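Local coordinates for probable glutamine synthetase (PDB 4HPP), which belongs to the glutamine synthetase family and holds a magnesium ion and a glutamic acid in the pocket of its catalytic domain, at residues S46-T49 with L53-E56; L178-Y181 with Y186-T189; L271-A276 with L350-L355; Y91-L96 with A198-V203. One frame throughout, in Å; residues are numbered along the deposited sequence.

From the N terminus, contact 1 comes first. It closes a short loop of three residues in the loop between strands 39-41 and 66-78 of the N-terminal domain. Contact 4 opens next, on strand 89-97, and closes on helix 196-216, so it ties the N-terminal sheet to the catalytic domain. Contact 2 falls within that long span. It is a hairpin pairing at the magnesium site, and its second strand leads into the helix of contact 4. Contact 3 follows and joins helices 261-281 and 342-358 of the catalytic domain. No two contacts cross. Contacts 1 and 2 lie on opposite sides of the chain's centre, about 34 Å apart between centres.

Contact 1. Residues S46-T49 with L53-E56; sequences SSLT and LIDE
The loop between strands 39-41 and 66-78 of the N-terminal domain doubles back here, and Thr-49 and Leu-53 close the turn. The carbonyl oxygen of Leu-53 takes two bonds from one residue. Thr-49 N donates to Leu-53 O at 3.1 Å, with an N-H...O angle of 164°. Thr-49 OG1 donates to the same Leu-53 O at 3.2 Å, in the carbonyl plane and on a lone pair. The Thr-49 hydroxyl sits between the backbone N and the carbonyl carbon (chi1 57°), which brings it beside its own N-H and within reach of the shared acceptor. Leu-48 CA adds a C-H...O contact to Leu-53 O at 3.6 Å. The apolar part of the contact lies one residue along. Leu-48 CD2 reaches Ile-54 CG1 at 3.6 Å, and Ile-54 CD1 lies just as near to that methyl, so the leucine methyl lies across the CG1-CD1 arm of the isoleucine. A water bridges the two backbones further on. It donates to Ser-47 O at 2.7 Å and accepts from Asp-55 N at 3.0 Å. Thr-49 also packs on Met-419 and His-422 of helix 410-427, while Leu-48 packs on Tyr-181 of a second subunit. Such a loop, projecting from the N-terminal domain to a neighbouring catalytic domain, fits the glutamine synthetase fold, whose active sites lie between adjacent subunits.

Contact 2. Residues L178-Y181 with Y186-T189; sequences LPEY and YEVT. With MG (magnesium ion), chain B; GLU (glutamic acid), chain D.
Glu-187 and Leu-178 face each other in the antiparallel hairpin of strands 174-179 and 185-194, which carries part of the magnesium site. They form a hydrogen-bonded pair: Glu-187 N donates to Leu-178 O at 2.9 Å, and Leu-178 N donates back to Glu-187 O. Both side chains lie on the same face of the sheet, side by side and pointing the same way. Glu-187 CB touches Glu-180 CG at 3.8 Å and also meets Leu-178 CD1. From there CG stands anti to the backbone N (chi1 -170°), and the chain runs on fully extended toward the metal. Its OE1 does not ligate the ion and lies close to the carboxylate of Glu-131. Its OE2 binds magnesium at 2.5 Å. Glu-180 comes in from the other strand's end with a chain bent at chi2, and its OE1 binds the same ion at 2.2 Å. The two carboxylates are turned 35° apart, and the ion holds Glu-180 OE1 and Glu-187 OE2 only 3.0 Å from each other. Glu-133 and the bound glutamic acid are further ligands. On the opposite face of the hairpin, Pro-179 CB packs against Tyr-186 CE1 at 3.9 Å, and the Tyr-186 hydroxyl bonds to Ala-152 O. The second oxygen of Glu-180 is fixed as well: Tyr-181 N donates to Glu-180 OE2 at 2.9 Å, on the anti lone pair.

Contact 3. Residues L271-A276 with L350-L355; sequences LAHLPA and LIAGRL
His-273 ND1 is hydrogen-bonded to Asp-401, and this bond restrains the ring that helix 261-281 presses against Ala-352 and Leu-355 of helix 342-358. The contact is small, and the histidine supplies all of its side from helix 261-281. Its CB meets Ala-352 CB at 3.5 Å. The ring then passes along the same methyl, with His-273 CD2 at 3.7 Å from Ala-352 CB. The imidazole's far end reaches the next turn of the second helix, where His-273 NE2 lies 3.6 Å from Leu-355 CD1. The histidine and leucine side chains cross at about a right angle. With CG anti to the carbonyl carbon (chi1 -64°), the imidazole is carried across to the neighbouring helix. The small alanine lets the backbones approach: the CA atoms of His-273 and Ala-352 are 6.1 Å apart.

Helix 261-281 is kinked here. Pro-275 has no N-H to give to the preceding turn, and Ala-276 N bonds instead to His-273 O at 2.8 Å. Ala-272 O, near the kink, accepts from Gln-385. Leu-404 of helix 402-405 packs on both His-273 and Ile-351, so it lies against both helices. On helix 342-358, Arg-354 forms salt bridges to Glu-115 and Glu-407. The chemistry is thus divided along one ring. Its ND1 end has a carboxylate partner, to which it probably donates a proton, while its NE2 end meets a leucine methyl, and across these segments the two helices meet by van der Waals packing alone.

Contact 4. Residues Y91-L96 with A198-V203; sequences YLHGNL and AADRAV
His-93 of strand 89-97 packs on Asp-200 and Val-203 of helix 196-216, where the helix lies against the mixed sheet of the N-terminal domain. The Asp-200 carboxylate is stacked on the imidazole. The two planes are 2° apart, and Asp-200 CG stands 4.0 Å above the ring plane of His-93, over its centre. Asp-200 CB covers the same ring in a CH-pi contact, 4.1 Å from the centroid and 13° off the normal. At the edge, Val-203 CG1 meets His-93 CE1 at 3.7 Å, close to the ring plane. Val-203 CG1 is anti to its backbone N (chi1 168°), which turns it toward the strand.

The next shell holds both flat groups in place. Asp-200 OD1 forms a salt bridge with Arg-109, and OD2 is hydrogen-bonded to His-343, so each carboxylate oxygen has a partner and the plane is fixed over the ring. His-93 NE2 bonds to Asn-204, the residue following Val-203 on the helix. That tie limits rotation of the imidazole. Tyr-91 also belongs to this network: its OH bonds to Asn-204 OD1, the same oxygen that His-93 NE2 uses.

Contact 1. Residues S46-T49 with L53-E56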
# COMPACT_ATOMS: atom_id res chain seq x y z
N SER A 46 -6.67 33.77 -30.90
CA SER A 46 -8.03 34.28 -30.75
C SER A 46 -9.02 33.67 -31.77
O SER A 46 -10.24 33.82 -31.63
CB SER A 46 -8.05 35.80 -30.82
OG SER A 46 -7.08 36.35 -29.94
N SER A 47 -8.52 32.94 -32.76
CA SER A 47 -9.44 32.16 -33.57
C SER A 47 -9.57 30.70 -33.12
O SER A 47 -10.17 29.91 -33.86
CB SER A 47 -9.06 32.19 -35.07
OG SER A 47 -8.70 33.49 -35.56
N LEU A 48 -8.99 30.29 -31.97
CA LEU A 48 -9.18 28.89 -31.54
C LEU A 48 -10.57 28.70 -31.02
O LEU A 48 -11.05 29.50 -30.22
CB LEU A 48 -8.18 28.39 -30.49
CG LEU A 48 -6.69 28.17 -30.82
CD1 LEU A 48 -5.82 28.24 -29.58
CD2 LEU A 48 -6.40 26.87 -31.55
N THR A 49 -11.20 27.63 -31.51
CA THR A 49 -12.52 27.18 -31.12
C THR A 49 -12.39 26.37 -29.83
O THR A 49 -11.29 26.01 -29.45
CB THR A 49 -13.18 26.26 -32.20
OG1 THR A 49 -12.33 25.14 -32.46
CG2 THR A 49 -13.43 27.02 -33.48
N LEU A 53 -9.14 24.15 -32.62
CA LEU A 53 -8.84 24.27 -34.06
C LEU A 53 -9.01 25.70 -34.52
O LEU A 53 -9.89 26.42 -34.05
CB LEU A 53 -9.66 23.29 -34.92
CG LEU A 53 -9.07 21.86 -34.81
CD1 LEU A 53 -10.10 20.75 -34.91
CD2 LEU A 53 -7.88 21.65 -35.77
N ILE A 54 -8.13 26.09 -35.41
CA ILE A 54 -8.24 27.32 -36.16
C ILE A 54 -8.62 26.97 -37.63
O ILE A 54 -8.08 26.00 -38.22
CB ILE A 54 -6.90 28.05 -36.11
CG1 ILE A 54 -6.68 28.64 -34.71
CG2 ILE A 54 -6.85 29.15 -37.15
CD1 ILE A 54 -5.22 28.88 -34.33
N ASP A 55 -9.55 27.74 -38.20
CA ASP A 55 -9.88 27.68 -39.64
C ASP A 55 -8.99 28.58 -40.47
O ASP A 55 -8.32 29.45 -39.93
CB ASP A 55 -11.30 28.13 -39.90
CG ASP A 55 -11.83 27.58 -41.19
OD1 ASP A 55 -12.15 26.38 -41.20
OD2 ASP A 55 -11.88 28.31 -42.21
N GLU A 56 -9.01 28.39 -41.80
CA GLU A 56 -8.42 29.37 -42.73
C GLU A 56 -9.25 30.69 -42.79
O GLU A 56 -8.77 31.72 -43.28
CB GLU A 56 -8.23 28.76 -44.12
CG GLU A 56 -9.53 28.29 -44.78
CD GLU A 56 -9.36 27.86 -46.24
OE1 GLU A 56 -9.46 26.63 -46.50
OE2 GLU A 56 -9.13 28.72 -47.13
O HOH W 1 -11.28 29.02 -36.13

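Contact 2. Residues L178-Y181 with Y186-T189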
# COMPACT_ATOMS: atom_id res chain seq x y z
N LEU A 178 -22.45 26.53 -1.23
CA LEU A 178 -23.66 25.73 -0.96
C LEU A 178 -23.78 24.56 -1.93
O LEU A 178 -23.43 24.70 -3.10
CB LEU A 178 -24.89 26.66 -1.05
CG LEU A 178 -25.11 27.56 -2.28
CD1 LEU A 178 -26.23 27.02 -3.17
CD2 LEU A 178 -25.42 29.00 -1.90
N PRO A 179 -24.27 23.40 -1.47
CA PRO A 179 -24.67 22.35 -2.47
C PRO A 179 -25.90 22.84 -3.20
O PRO A 179 -26.73 23.52 -2.59
CB PRO A 179 -25.08 21.16 -1.62
CG PRO A 179 -25.51 21.80 -0.32
CD PRO A 179 -24.68 23.05 -0.09
N GLU A 180 -25.98 22.58 -4.51
CA GLU A 180 -27.11 23.06 -5.33
C GLU A 180 -28.05 21.89 -5.74
O GLU A 180 -28.00 20.77 -5.19
CB GLU A 180 -26.57 23.75 -6.59
CG GLU A 180 -26.65 25.26 -6.58
CD GLU A 180 -28.02 25.81 -6.90
OE1 GLU A 180 -28.18 27.04 -6.88
OE2 GLU A 180 -28.94 25.03 -7.18
N TYR A 181 -28.87 22.13 -6.76
CA TYR A 181 -29.99 21.22 -7.06
C TYR A 181 -29.49 19.89 -7.64
O TYR A 181 -29.94 18.84 -7.21
CB TYR A 181 -31.15 21.95 -7.85
CG TYR A 181 -32.34 21.10 -8.14
CD1 TYR A 181 -32.97 20.37 -7.11
CD2 TYR A 181 -32.84 20.98 -9.44
CE1 TYR A 181 -34.06 19.55 -7.37
CE2 TYR A 181 -33.93 20.16 -9.73
CZ TYR A 181 -34.52 19.44 -8.70
OH TYR A 181 -35.60 18.64 -8.99
N TYR A 186 -22.40 22.23 -6.81
CA TYR A 186 -22.12 23.27 -5.81
C TYR A 186 -22.11 24.68 -6.41
O TYR A 186 -22.01 24.85 -7.61
CB TYR A 186 -20.80 23.02 -5.13
CG TYR A 186 -20.83 21.67 -4.46
CD1 TYR A 186 -21.26 21.56 -3.13
CD2 TYR A 186 -20.55 20.48 -5.19
CE1 TYR A 186 -21.35 20.36 -2.51
CE2 TYR A 186 -20.62 19.26 -4.55
CZ TYR A 186 -21.03 19.21 -3.21
OH TYR A 186 -21.14 18.03 -2.51
N GLU A 187 -22.29 25.67 -5.55
CA GLU A 187 -22.25 27.05 -5.96
C GLU A 187 -21.42 27.86 -4.96
O GLU A 187 -21.56 27.74 -3.74
CB GLU A 187 -23.65 27.61 -6.06
CG GLU A 187 -23.69 28.99 -6.73
CD GLU A 187 -25.07 29.66 -6.71
OE1 GLU A 187 -25.20 30.82 -7.17
OE2 GLU A 187 -26.05 29.04 -6.27
N VAL A 188 -20.53 28.66 -5.51
CA VAL A 188 -19.86 29.65 -4.71
C VAL A 188 -20.13 31.07 -5.26
O VAL A 188 -20.17 31.29 -6.47
CB VAL A 188 -18.37 29.32 -4.54
CG1 VAL A 188 -17.67 29.17 -5.89
CG2 VAL A 188 -17.70 30.38 -3.67
N THR A 189 -20.39 32.01 -4.34
CA THR A 189 -20.70 33.37 -4.70
C THR A 189 -19.68 34.24 -3.96
O THR A 189 -19.08 33.86 -2.92
CB THR A 189 -22.13 33.79 -4.28
OG1 THR A 189 -22.27 33.61 -2.89
CG2 THR A 189 -23.24 32.99 -4.91
MG MG B . -27.93 28.90 -7.94
N GLU D . -28.87 25.78 -12.31
CA GLU D . -29.73 26.92 -12.81
C GLU D . -29.25 27.61 -14.11
O GLU D . -28.84 26.97 -15.07
CB GLU D . -29.91 27.97 -11.72
CG GLU D . -30.77 27.50 -10.58
CD GLU D . -30.74 28.46 -9.43
OE1 GLU D . -31.80 29.05 -9.18
OE2 GLU D . -29.67 28.64 -8.81
OXT GLU D . -29.23 28.84 -14.23

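Contact 3. Residues L271-A276 with L350-L355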
# COMPACT_ATOMS: atom_id res chain seq x y z
N LEU A 271 -33.14 43.87 -22.69
CA LEU A 271 -34.27 43.08 -23.23
C LEU A 271 -34.35 43.10 -24.77
O LEU A 271 -34.51 42.06 -25.39
CB LEU A 271 -35.62 43.45 -22.58
CG LEU A 271 -35.70 43.07 -21.09
CD1 LEU A 271 -37.10 42.93 -20.57
CD2 LEU A 271 -34.97 41.77 -20.77
N ALA A 272 -34.21 44.27 -25.39
CA ALA A 272 -34.43 44.38 -26.83
C ALA A 272 -33.34 43.66 -27.60
O ALA A 272 -33.59 43.07 -28.67
CB ALA A 272 -34.49 45.82 -27.23
N HIS A 273 -32.15 43.65 -27.00
CA HIS A 273 -31.00 42.97 -27.58
C HIS A 273 -30.75 41.57 -27.12
O HIS A 273 -29.89 40.89 -27.68
CB HIS A 273 -29.74 43.80 -27.38
CG HIS A 273 -29.79 45.13 -28.09
ND1 HIS A 273 -29.67 45.24 -29.44
CD2 HIS A 273 -30.00 46.42 -27.61
CE1 HIS A 273 -29.78 46.53 -29.78
NE2 HIS A 273 -29.97 47.25 -28.66
N LEU A 274 -31.47 41.08 -26.12
CA LEU A 274 -31.18 39.71 -25.64
C LEU A 274 -30.97 38.62 -26.71
O LEU A 274 -30.08 37.79 -26.53
CB LEU A 274 -32.17 39.20 -24.55
CG LEU A 274 -31.53 39.07 -23.15
CD1 LEU A 274 -32.58 38.84 -22.09
CD2 LEU A 274 -30.49 37.96 -23.14
N PRO A 275 -31.80 38.59 -27.79
CA PRO A 275 -31.53 37.43 -28.68
C PRO A 275 -30.13 37.46 -29.27
O PRO A 275 -29.60 36.40 -29.60
CB PRO A 275 -32.65 37.48 -29.77
CG PRO A 275 -33.75 38.26 -29.12
CD PRO A 275 -33.11 39.21 -28.09
N ALA A 276 -29.53 38.64 -29.36
CA ALA A 276 -28.14 38.76 -29.81
C ALA A 276 -27.17 38.45 -28.67
O ALA A 276 -26.09 37.84 -28.88
CB ALA A 276 -27.88 40.18 -30.35
N LEU A 350 -23.57 45.17 -20.75
CA LEU A 350 -23.53 46.57 -20.35
C LEU A 350 -23.75 47.43 -21.58
O LEU A 350 -24.27 48.54 -21.47
CB LEU A 350 -22.22 46.93 -19.66
CG LEU A 350 -21.93 46.78 -18.14
CD1 LEU A 350 -20.44 47.06 -17.87
CD2 LEU A 350 -22.77 47.72 -17.30
N ILE A 351 -23.38 46.88 -22.75
CA ILE A 351 -23.53 47.60 -24.03
C ILE A 351 -25.01 47.81 -24.32
O ILE A 351 -25.47 48.96 -24.42
CB ILE A 351 -22.83 46.90 -25.24
CG1 ILE A 351 -21.35 47.30 -25.33
CG2 ILE A 351 -23.43 47.37 -26.55
CD1 ILE A 351 -20.49 46.36 -26.12
N ALA A 352 -25.75 46.70 -24.41
CA ALA A 352 -27.15 46.75 -24.80
C ALA A 352 -27.93 47.60 -23.81
O ALA A 352 -28.84 48.32 -24.20
CB ALA A 352 -27.75 45.36 -24.90
N GLY A 353 -27.54 47.51 -22.54
CA GLY A 353 -28.06 48.37 -21.47
C GLY A 353 -27.79 49.81 -21.80
O GLY A 353 -28.72 50.64 -21.78
N ARG A 354 -26.53 50.12 -22.12
CA ARG A 354 -26.14 51.48 -22.53
C ARG A 354 -27.05 51.95 -23.66
O ARG A 354 -27.67 52.98 -23.55
CB ARG A 354 -24.67 51.56 -22.99
CG ARG A 354 -23.84 52.74 -22.45
CD ARG A 354 -22.66 53.15 -23.35
NE ARG A 354 -22.00 52.07 -24.14
CZ ARG A 354 -21.96 52.00 -25.48
NH1 ARG A 354 -22.54 52.93 -26.21
NH2 ARG A 354 -21.34 50.98 -26.12
N LEU A 355 -27.11 51.18 -24.75
CA LEU A 355 -28.01 51.47 -25.86
C LEU A 355 -29.47 51.68 -25.41
O LEU A 355 -30.23 52.42 -26.04
CB LEU A 355 -27.98 50.31 -26.86
CG LEU A 355 -26.74 50.22 -27.73
CD1 LEU A 355 -27.00 49.21 -28.82
CD2 LEU A 355 -26.45 51.59 -28.31

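Contact 4. Residues Y91-L96 with A198-V203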
# COMPACT_ATOMS: atom_id res chain seq x y z
N TYR A 91 -0.53 34.53 -10.82
CA TYR A 91 -0.69 35.02 -12.21
C TYR A 91 -1.39 36.37 -12.19
O TYR A 91 -2.03 36.71 -11.20
CB TYR A 91 -1.53 34.02 -13.08
CG TYR A 91 -2.95 33.93 -12.60
CD1 TYR A 91 -3.92 34.85 -13.01
CD2 TYR A 91 -3.32 32.94 -11.70
CE1 TYR A 91 -5.25 34.75 -12.54
CE2 TYR A 91 -4.64 32.82 -11.25
CZ TYR A 91 -5.59 33.74 -11.65
OH TYR A 91 -6.88 33.63 -11.13
N LEU A 92 -1.28 37.09 -13.30
CA LEU A 92 -1.86 38.40 -13.53
C LEU A 92 -2.63 38.41 -14.88
O LEU A 92 -2.16 37.83 -15.88
CB LEU A 92 -0.75 39.45 -13.66
CG LEU A 92 0.20 39.74 -12.52
CD1 LEU A 92 1.36 38.78 -12.54
CD2 LEU A 92 0.72 41.17 -12.59
N HIS A 93 -3.77 39.09 -14.89
CA HIS A 93 -4.54 39.30 -16.09
C HIS A 93 -3.87 40.38 -16.88
O HIS A 93 -3.29 41.32 -16.30
CB HIS A 93 -5.95 39.72 -15.77
CG HIS A 93 -6.65 38.76 -14.87
ND1 HIS A 93 -7.55 37.85 -15.34
CD2 HIS A 93 -6.59 38.59 -13.48
CE1 HIS A 93 -8.02 37.11 -14.29
NE2 HIS A 93 -7.43 37.56 -13.15
N GLY A 94 -3.92 40.25 -18.20
CA GLY A 94 -3.24 41.17 -19.05
C GLY A 94 -4.16 41.58 -20.17
O GLY A 94 -5.17 40.89 -20.47
N ASN A 95 -3.81 42.70 -20.79
CA ASN A 95 -4.45 43.12 -22.02
C ASN A 95 -3.49 42.84 -23.21
O ASN A 95 -2.27 42.94 -23.03
CB ASN A 95 -4.84 44.60 -21.97
CG ASN A 95 -5.43 45.04 -20.63
OD1 ASN A 95 -6.27 44.36 -20.03
ND2 ASN A 95 -5.00 46.20 -20.16
N LEU A 96 -4.04 42.49 -24.38
CA LEU A 96 -3.32 42.28 -25.64
C LEU A 96 -3.17 43.57 -26.44
O LEU A 96 -4.15 44.30 -26.67
CB LEU A 96 -4.05 41.26 -26.51
CG LEU A 96 -4.14 39.83 -25.97
CD1 LEU A 96 -5.00 38.96 -26.87
CD2 LEU A 96 -2.76 39.21 -25.89
N ALA A 198 -14.66 43.01 -11.72
CA ALA A 198 -15.81 42.10 -11.59
C ALA A 198 -15.67 40.88 -12.53
O ALA A 198 -15.75 39.75 -12.05
CB ALA A 198 -17.14 42.83 -11.79
N ALA A 199 -15.38 41.11 -13.81
CA ALA A 199 -15.01 40.01 -14.74
C ALA A 199 -13.71 39.24 -14.38
O ALA A 199 -13.66 38.00 -14.50
CB ALA A 199 -14.96 40.50 -16.17
N ASP A 200 -12.68 39.95 -13.91
CA ASP A 200 -11.47 39.24 -13.40
C ASP A 200 -11.86 38.25 -12.31
O ASP A 200 -11.39 37.08 -12.30
CB ASP A 200 -10.42 40.21 -12.89
CG ASP A 200 -9.86 41.12 -13.98
OD1 ASP A 200 -9.05 42.01 -13.64
OD2 ASP A 200 -10.24 40.97 -15.17
N ARG A 201 -12.76 38.70 -11.43
CA ARG A 201 -13.26 37.82 -10.35
C ARG A 201 -13.92 36.56 -10.94
O ARG A 201 -13.62 35.42 -10.52
CB ARG A 201 -14.17 38.59 -9.41
CG ARG A 201 -14.60 37.90 -8.14
CD ARG A 201 -15.03 38.97 -7.13
NE ARG A 201 -13.85 39.69 -6.62
CZ ARG A 201 -13.80 40.59 -5.63
NH1 ARG A 201 -14.86 40.95 -4.95
NH2 ARG A 201 -12.64 41.12 -5.31
N ALA A 202 -14.75 36.74 -11.96
CA ALA A 202 -15.41 35.60 -12.54
C ALA A 202 -14.32 34.63 -13.00
O ALA A 202 -14.34 33.47 -12.65
CB ALA A 202 -16.30 36.03 -13.67
N VAL A 203 -13.28 35.13 -13.66
CA VAL A 203 -12.20 34.23 -14.15
C VAL A 203 -11.47 33.57 -12.95
O VAL A 203 -11.33 32.33 -12.91
CB VAL A 203 -11.18 34.95 -15.07
CG1 VAL A 203 -9.92 34.09 -15.30
CG2 VAL A 203 -11.83 35.37 -16.38